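Local coordinates for protein decapping nuclease RAI1 (Scheffersomyces stipitis, PDB 5BTO) that removes NAD caps and other 5'-end caps from RNA by metal-dependent hydrolysis and stabilises and stimulates the exoribonuclease RAT1, at residues A[217-222]-A[249-254]; A[236-241]-A[253-258]; A[291-296]-A[306-311]. All blocks are in the same frame, centred on the assembly; numbering follows the deposited sequence.

Interaction 1 (A[217-222]-A[249-254])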
# COMPACT_ATOMS: atom_id res chain seq x y z
N TYR A 217 34.87 -9.40 8.65
CA TYR A 217 34.52 -9.43 10.07
C TYR A 217 33.03 -9.17 10.18
O TYR A 217 32.52 -8.16 9.68
CB TYR A 217 35.32 -8.36 10.82
CG TYR A 217 34.93 -8.21 12.29
CD1 TYR A 217 35.29 -9.18 13.22
CD2 TYR A 217 34.23 -7.11 12.74
CE1 TYR A 217 34.95 -9.06 14.55
CE2 TYR A 217 33.89 -6.97 14.07
CZ TYR A 217 34.25 -7.95 14.97
OH TYR A 217 33.91 -7.81 16.30
N ILE A 218 32.30 -10.11 10.79
CA ILE A 218 30.84 -10.04 10.78
C ILE A 218 30.31 -9.89 12.20
O ILE A 218 30.55 -10.76 13.05
CB ILE A 218 30.21 -11.31 10.17
CG1 ILE A 218 30.82 -11.63 8.81
CG2 ILE A 218 28.67 -11.16 10.05
CD1 ILE A 218 30.55 -10.59 7.75
N SER A 219 29.62 -8.78 12.45
CA SER A 219 28.97 -8.55 13.72
C SER A 219 27.52 -9.05 13.64
O SER A 219 26.82 -8.82 12.65
CB SER A 219 29.00 -7.06 14.07
OG SER A 219 28.21 -6.77 15.22
N VAL A 220 27.07 -9.73 14.68
CA VAL A 220 25.67 -10.16 14.74
C VAL A 220 25.00 -9.51 15.93
O VAL A 220 25.45 -9.65 17.08
CB VAL A 220 25.54 -11.70 14.82
CG1 VAL A 220 24.07 -12.10 14.62
CG2 VAL A 220 26.41 -12.35 13.77
N ILE A 221 23.91 -8.80 15.65
CA ILE A 221 23.28 -7.93 16.63
C ILE A 221 21.84 -8.32 16.87
O ILE A 221 21.20 -8.94 16.01
CB ILE A 221 23.31 -6.45 16.16
CG1 ILE A 221 22.45 -6.25 14.90
CG2 ILE A 221 24.75 -6.00 15.88
CD1 ILE A 221 22.15 -4.80 14.61
N LYS A 222 21.34 -7.96 18.05
CA LYS A 222 19.91 -8.02 18.32
C LYS A 222 19.38 -6.60 18.19
O LYS A 222 19.99 -5.65 18.68
CB LYS A 222 19.63 -8.56 19.72
CG LYS A 222 19.64 -10.06 19.82
CD LYS A 222 19.32 -10.51 21.24
CE LYS A 222 18.14 -9.74 21.83
NZ LYS A 222 16.82 -10.14 21.29
N ASP A 249 28.87 -2.24 24.97
CA ASP A 249 28.45 -1.33 23.91
C ASP A 249 29.47 -1.31 22.79
O ASP A 249 29.92 -0.25 22.35
CB ASP A 249 28.24 0.08 24.47
CG ASP A 249 27.79 1.08 23.41
OD1 ASP A 249 27.29 0.65 22.34
OD2 ASP A 249 27.94 2.29 23.65
N VAL A 250 29.85 -2.49 22.31
CA VAL A 250 30.88 -2.56 21.28
C VAL A 250 30.47 -1.90 19.96
O VAL A 250 31.33 -1.34 19.29
CB VAL A 250 31.43 -4.00 21.05
CG1 VAL A 250 30.40 -4.90 20.41
CG2 VAL A 250 32.68 -3.95 20.19
N LEU A 251 29.19 -1.94 19.59
CA LEU A 251 28.78 -1.34 18.30
C LEU A 251 29.22 0.11 18.14
O LEU A 251 29.56 0.55 17.03
CB LEU A 251 27.26 -1.41 18.09
CG LEU A 251 26.68 -2.78 17.78
CD1 LEU A 251 25.18 -2.67 17.77
CD2 LEU A 251 27.21 -3.31 16.43
N SER A 252 29.17 0.85 19.24
CA SER A 252 29.50 2.27 19.21
C SER A 252 30.95 2.51 18.87
O SER A 252 31.34 3.65 18.63
CB SER A 252 29.15 2.94 20.54
OG SER A 252 30.05 2.54 21.57
N HIS A 253 31.75 1.44 18.85
CA HIS A 253 33.19 1.54 18.55
C HIS A 253 33.55 1.15 17.12
O HIS A 253 34.72 1.20 16.72
CB HIS A 253 33.98 0.70 19.56
CG HIS A 253 33.81 1.16 20.97
ND1 HIS A 253 34.61 2.15 21.52
CD2 HIS A 253 32.94 0.79 21.93
CE1 HIS A 253 34.24 2.35 22.77
NE2 HIS A 253 33.23 1.54 23.05
N TYR A 254 32.54 0.80 16.33
CA TYR A 254 32.74 0.38 14.95
C TYR A 254 32.58 1.56 13.98
O TYR A 254 31.96 2.57 14.31
CB TYR A 254 31.72 -0.68 14.55
CG TYR A 254 31.88 -2.02 15.22
CD1 TYR A 254 33.11 -2.47 15.67
CD2 TYR A 254 30.78 -2.87 15.37
CE1 TYR A 254 33.24 -3.72 16.27
CE2 TYR A 254 30.90 -4.11 15.97
CZ TYR A 254 32.14 -4.53 16.41
OH TYR A 254 32.26 -5.77 17.00
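Strand 217-222 faces the 3-10 turn of 251-253 and the first residue of the strand that follows it, with Ser219 and Leu251 the nearest pair at 8.5 Å between their CA atoms. No backbone hydrogen bond crosses at that separation, and Tyr217, Ser219 and Ile221, every second residue of the strand, carry the contact. Tyr217 has CG anti to the backbone N (chi1 174°), which extends its ring to Tyr254. The rings form an offset edge-to-face pair, the edge of Tyr217 turned to the face of Tyr254, planes at 79°, with CE2 of Tyr217 3.8 Å from CZ of Tyr254. Tyr217 OH donates to Tyr254 OH over 2.7 Å. Ser219 lies at the rim of the Tyr254 ring, its OG 3.9 Å from CE2 of Tyr254. Farther along, Ile221 CG2 meets CD2 of Leu251 at 3.7 Å, the two side chains crossing at about a right angle. The polar ends share a partner outside the segments, Glu28 of strand 27-34, hydrogen-bonded to Ser219 OG and Tyr254 OH, while Tyr217 OH also bonds Lys48. The phenol pair is thus held between carboxylate and amine, which probably polarises both hydroxyls and fixes the turn of the rings.

Interaction 2 (A[236-241]-A[253-258])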
# COMPACT_ATOMS: atom_id res chain seq x y z
N VAL A 236 31.47 -5.52 9.21
CA VAL A 236 31.91 -4.28 9.82
C VAL A 236 33.34 -4.02 9.36
O VAL A 236 34.17 -4.94 9.36
CB VAL A 236 31.86 -4.40 11.37
CG1 VAL A 236 32.72 -3.32 12.04
CG2 VAL A 236 30.39 -4.36 11.85
N ASP A 237 33.62 -2.79 8.95
CA ASP A 237 34.89 -2.51 8.29
C ASP A 237 36.05 -2.36 9.27
O ASP A 237 37.13 -2.90 9.03
CB ASP A 237 34.79 -1.27 7.40
CG ASP A 237 33.83 -1.47 6.24
OD1 ASP A 237 33.71 -2.63 5.79
OD2 ASP A 237 33.20 -0.49 5.79
N CYS A 238 35.83 -1.65 10.37
CA CYS A 238 36.91 -1.44 11.33
C CYS A 238 36.41 -0.92 12.67
O CYS A 238 35.23 -0.59 12.84
CB CYS A 238 37.96 -0.47 10.76
SG CYS A 238 37.46 1.25 10.70
N VAL A 239 37.32 -0.87 13.64
CA VAL A 239 37.10 -0.23 14.92
C VAL A 239 37.76 1.14 14.85
O VAL A 239 38.88 1.25 14.35
CB VAL A 239 37.74 -1.06 16.04
CG1 VAL A 239 37.77 -0.31 17.35
CG2 VAL A 239 36.97 -2.37 16.20
N TRP A 240 37.09 2.19 15.33
CA TRP A 240 37.71 3.52 15.29
C TRP A 240 38.59 3.82 16.49
O TRP A 240 39.54 4.59 16.38
CB TRP A 240 36.70 4.64 15.04
CG TRP A 240 35.68 4.86 16.10
CD1 TRP A 240 34.47 4.22 16.24
CD2 TRP A 240 35.76 5.82 17.16
NE1 TRP A 240 33.80 4.72 17.34
CE2 TRP A 240 34.57 5.70 17.92
CE3 TRP A 240 36.71 6.76 17.55
CZ2 TRP A 240 34.32 6.49 19.04
CZ3 TRP A 240 36.46 7.54 18.66
CH2 TRP A 240 35.28 7.40 19.40
N ASP A 241 38.29 3.22 17.63
CA ASP A 241 39.16 3.45 18.78
C ASP A 241 39.65 2.16 19.43
O ASP A 241 40.84 1.82 19.32
CB ASP A 241 38.54 4.43 19.79
CG ASP A 241 37.16 4.01 20.29
OD1 ASP A 241 36.60 3.01 19.80
OD2 ASP A 241 36.62 4.71 21.17
N HIS A 253 31.75 1.44 18.85
CA HIS A 253 33.19 1.54 18.55
C HIS A 253 33.55 1.15 17.12
O HIS A 253 34.72 1.20 16.72
CB HIS A 253 33.98 0.70 19.56
CG HIS A 253 33.81 1.16 20.97
ND1 HIS A 253 34.61 2.15 21.52
CD2 HIS A 253 32.94 0.79 21.93
CE1 HIS A 253 34.24 2.35 22.77
NE2 HIS A 253 33.23 1.54 23.05
N TYR A 254 32.54 0.80 16.33
CA TYR A 254 32.74 0.38 14.95
C TYR A 254 32.58 1.56 13.98
O TYR A 254 31.96 2.57 14.31
CB TYR A 254 31.72 -0.68 14.55
CG TYR A 254 31.88 -2.02 15.22
CD1 TYR A 254 33.11 -2.47 15.67
CD2 TYR A 254 30.78 -2.87 15.37
CE1 TYR A 254 33.24 -3.72 16.27
CE2 TYR A 254 30.90 -4.11 15.97
CZ TYR A 254 32.14 -4.53 16.41
OH TYR A 254 32.26 -5.77 17.00
N MET A 255 33.14 1.42 12.79
CA MET A 255 33.04 2.48 11.78
C MET A 255 33.00 1.84 10.40
O MET A 255 33.59 0.79 10.16
CB MET A 255 34.24 3.45 11.91
CG MET A 255 34.09 4.74 11.09
SD MET A 255 35.23 6.06 11.60
CE MET A 255 36.77 5.19 11.41
N GLU A 256 32.25 2.47 9.49
CA GLU A 256 32.19 2.04 8.10
C GLU A 256 33.17 2.85 7.26
O GLU A 256 33.40 4.02 7.54
CB GLU A 256 30.76 2.26 7.59
CG GLU A 256 30.51 1.78 6.18
CD GLU A 256 30.13 0.31 6.15
OE1 GLU A 256 29.89 -0.26 7.23
OE2 GLU A 256 30.06 -0.26 5.04
N LEU A 257 33.74 2.23 6.23
CA LEU A 257 34.66 2.91 5.32
C LEU A 257 34.17 2.77 3.88
O LEU A 257 33.98 1.67 3.39
CB LEU A 257 36.06 2.30 5.42
CG LEU A 257 36.68 2.32 6.81
CD1 LEU A 257 38.01 1.59 6.83
CD2 LEU A 257 36.84 3.76 7.27
N LYS A 258 34.00 3.90 3.19
CA LYS A 258 33.47 3.90 1.82
C LYS A 258 34.28 4.84 0.95
O LYS A 258 34.99 5.71 1.46
CB LYS A 258 32.01 4.36 1.82
CG LYS A 258 31.08 3.59 2.72
CD LYS A 258 30.77 2.23 2.16
CE LYS A 258 29.52 1.65 2.84
NZ LYS A 258 29.37 0.19 2.63
O HOH W 1 30.84 -3.17 5.65
O HOH W 2 32.28 -0.81 3.28
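Met255, Cys238 and Leu257 form the apolar centre, which Trp240 CB closes at the outer edge. Bent at chi3 (57°), Met255 brings CE to 3.7 Å from CB of Trp240, with its sulfur obliquely placed in a Met-aromatic contact to the indole. Cys238 SG touches both Leu257 CD1, at 3.9 Å, and, more loosely, Met255 CE. Away from this cluster, Val236 CG1 sits over one face of the Tyr254 ring in a CH-pi contact, 3.8 Å from its centroid, while Val239 CG2 reaches the ring edge.

The backbones pair antiparallel: Met255 N donates to Cys238 O, the return bond from Cys238 N to Met255 O is weak, and Trp240 N binds His253 O. At one end, His253 ND1 gives its proton to Asp241 OD1 over 2.8 Å, meeting the syn side with carboxylate and imidazole nearly coplanar. Replacing Asp241 by an alanine removes the carboxylate, which would probably leave His253 ND1 without this acceptor and the imidazole freer to turn.

At the other end, Leu257 N-H points almost straight (179°) at Asp237 OD2, which accepts through its anti lone pair at 2.8 Å. Asp237 OD2 and Glu256 OE2 are 3.2 Å apart, a like-charge approach that Lys258 NZ, salt-bridged to Glu256 OE2 and hydrogen-bonded to Gln282 OE1, probably helps to offset. Water 1 lies within hydrogen-bonding distance of Asp237 OD1 and Glu256 OE2, though it cannot serve every acceptor around it. Together with Glu186, the Asp237, Glu256 and Leu257 positions form the divalent-metal site, and Lys258 binds substrate, an acidic cluster with a lysine characteristic of the PD-(D/E)XK nuclease fold.

Interaction 3 (A[291-296]-A[306-311])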
# COMPACT_ATOMS: atom_id res chain seq x y z
N VAL A 291 30.89 6.89 9.88
CA VAL A 291 31.24 6.49 8.53
C VAL A 291 32.32 7.42 7.99
O VAL A 291 32.20 8.64 8.13
CB VAL A 291 30.05 6.64 7.57
CG1 VAL A 291 30.45 6.19 6.17
CG2 VAL A 291 28.84 5.89 8.07
N VAL A 292 33.34 6.86 7.36
CA VAL A 292 34.31 7.71 6.65
C VAL A 292 34.21 7.49 5.15
O VAL A 292 34.28 6.35 4.68
CB VAL A 292 35.77 7.45 7.11
CG1 VAL A 292 36.75 8.05 6.11
CG2 VAL A 292 36.00 8.02 8.49
N TYR A 293 34.03 8.57 4.40
CA TYR A 293 34.11 8.50 2.94
C TYR A 293 35.44 9.04 2.44
O TYR A 293 35.86 10.13 2.82
CB TYR A 293 32.98 9.29 2.27
CG TYR A 293 31.82 8.43 1.86
CD1 TYR A 293 31.82 7.77 0.63
CD2 TYR A 293 30.74 8.25 2.71
CE1 TYR A 293 30.74 6.97 0.25
CE2 TYR A 293 29.67 7.45 2.35
CZ TYR A 293 29.68 6.81 1.12
OH TYR A 293 28.61 6.02 0.77
N GLY A 294 36.10 8.27 1.59
CA GLY A 294 37.26 8.76 0.85
C GLY A 294 36.83 9.17 -0.54
O GLY A 294 36.11 8.44 -1.22
N PHE A 295 37.25 10.36 -0.95
CA PHE A 295 36.86 10.93 -2.24
C PHE A 295 38.05 10.89 -3.19
O PHE A 295 39.12 11.40 -2.87
CB PHE A 295 36.37 12.37 -2.06
CG PHE A 295 35.11 12.49 -1.25
CD1 PHE A 295 35.16 12.56 0.13
CD2 PHE A 295 33.86 12.51 -1.88
CE1 PHE A 295 33.98 12.66 0.89
CE2 PHE A 295 32.69 12.61 -1.14
CZ PHE A 295 32.75 12.69 0.25
N ARG A 296 37.87 10.29 -4.37
CA ARG A 296 38.99 10.09 -5.28
C ARG A 296 38.72 10.66 -6.66
O ARG A 296 37.57 10.79 -7.06
CB ARG A 296 39.34 8.59 -5.37
CG ARG A 296 38.14 7.70 -5.67
CD ARG A 296 38.23 7.13 -7.08
NE ARG A 296 36.95 6.63 -7.56
CZ ARG A 296 36.48 6.85 -8.79
NH1 ARG A 296 37.19 7.56 -9.66
NH2 ARG A 296 35.30 6.37 -9.15
N GLU A 306 36.17 12.47 4.52
CA GLU A 306 35.19 13.11 5.37
C GLU A 306 34.59 12.11 6.35
O GLU A 306 34.19 11.01 5.96
CB GLU A 306 34.06 13.73 4.54
CG GLU A 306 34.54 14.83 3.59
CD GLU A 306 34.89 16.12 4.31
OE1 GLU A 306 34.59 16.24 5.51
OE2 GLU A 306 35.47 17.02 3.66
N LEU A 307 34.55 12.51 7.61
CA LEU A 307 33.94 11.73 8.68
C LEU A 307 32.49 12.18 8.87
O LEU A 307 32.22 13.37 9.01
CB LEU A 307 34.70 11.94 9.99
CG LEU A 307 34.06 11.34 11.25
CD1 LEU A 307 34.07 9.82 11.18
CD2 LEU A 307 34.79 11.81 12.51
N TYR A 308 31.57 11.21 8.89
CA TYR A 308 30.17 11.48 9.16
C TYR A 308 29.75 10.79 10.44
O TYR A 308 30.24 9.71 10.74
CB TYR A 308 29.28 10.90 8.04
CG TYR A 308 29.46 11.54 6.70
CD1 TYR A 308 30.56 11.26 5.92
CD2 TYR A 308 28.51 12.43 6.20
CE1 TYR A 308 30.74 11.85 4.68
CE2 TYR A 308 28.68 13.03 4.97
CZ TYR A 308 29.80 12.73 4.22
OH TYR A 308 29.99 13.32 2.99
N LYS A 309 28.84 11.40 11.20
CA LYS A 309 28.09 10.61 12.17
C LYS A 309 26.81 10.15 11.48
O LYS A 309 26.16 10.93 10.80
CB LYS A 309 27.82 11.35 13.48
CG LYS A 309 27.04 12.64 13.41
CD LYS A 309 26.82 13.15 14.85
CE LYS A 309 26.02 14.45 14.87
NZ LYS A 309 25.72 14.88 16.27
N THR A 310 26.48 8.88 11.64
CA THR A 310 25.32 8.32 10.96
C THR A 310 24.07 9.17 11.17
O THR A 310 23.29 9.41 10.24
CB THR A 310 25.10 6.87 11.42
OG1 THR A 310 26.28 6.12 11.15
CG2 THR A 310 23.91 6.23 10.69
N GLU A 311 23.88 9.65 12.39
CA GLU A 311 22.64 10.35 12.73
C GLU A 311 22.49 11.71 12.05
O GLU A 311 21.40 12.28 12.05
CB GLU A 311 22.49 10.49 14.24
CG GLU A 311 23.60 11.28 14.90
CD GLU A 311 23.41 11.39 16.41
OE1 GLU A 311 22.34 10.99 16.91
OE2 GLU A 311 24.34 11.88 17.09
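Four backbone hydrogen bonds tie Val291 and Tyr293 to Tyr308 and Glu306, pairing strands 291-296 and 306-309 antiparallel at a closest axis separation of 4.7 Å, with their directions 152° apart. Val291 and Tyr308 exchange two bonds, the shorter running 2.8 Å from Tyr308 N to Val291 O. Tyr293 and Glu306 exchange the other two, with both donors lying in the plane of the carbonyl they meet. Between these pairs Val292 and Leu307 face each other as a non-hydrogen-bonded pair, and Val292 CA makes a CA-H...O contact with Glu306 O at 3.4 Å.

Apolar contacts occupy both faces. On the Val292 side, a chi1 of 172° swings the Leu307 branch across, its CD1 3.8 Å from CG2 of Val292. Val292 packs on Met255 and Leu257 of the neighbouring strand and on Phe185 of helix 169-188. The opposite face carries Val291, Tyr293, Glu306 and Tyr308. Here Tyr293 CD2 approaches CE1 of Tyr308 obliquely at 4.1 Å.

Phe295 joins this face. Its CE1 touches the CG of Glu306 at 3.5 Å, and Tyr308 OH lies at the edge of the phenyl ring, 3.9 Å from CZ of Phe295. With CG anti to the carbonyl carbon the methylene of Glu306 lies against the ring, and a bend at chi2 (-73°) carries the carboxylate away.

Polar ends find partners outside the pair: Tyr293 OH is hydrogen-bonded to Thr279, and Thr310 OG1 to Ile288 O, with Val291 CG2 in van der Waals contact 4.0 Å from that OG1, where the strand gives way to a 3-10 turn. Phe272 of helix 266-286 meets both Tyr293 and Phe295 edge-to-face. The arrangement is a beta hairpin whose second strand, 302-309, forms one margin of the four-stranded mixed sheet of the nuclease domain, with helix 266-286 packed on its aromatic face.

How the interactions relate
Interactions 1 and 2 share His253 and Tyr254, which leave the 3-10 turn and start the strand that carries metal ligands. A probable backbone hydrogen bond from Val236 N to Tyr217 O joins them, continuing the pairing of strands 216-225 and 228-235 just before the chain passes to the smaller sheet. Interactions 2 and 3 belong to the four-stranded sheet, where strands 254-261 and 290-296 are neighbours, with Val292 N bonded to Glu256 O. Interactions 1 and 3 do not touch. Interaction 1 is wholly buried and relies on side chains alone; interaction 2 runs from a buried centre to the metal site and a more exposed Trp240; interaction 3 combines strand pairing with a solvent-facing margin at Glu306 and Leu307.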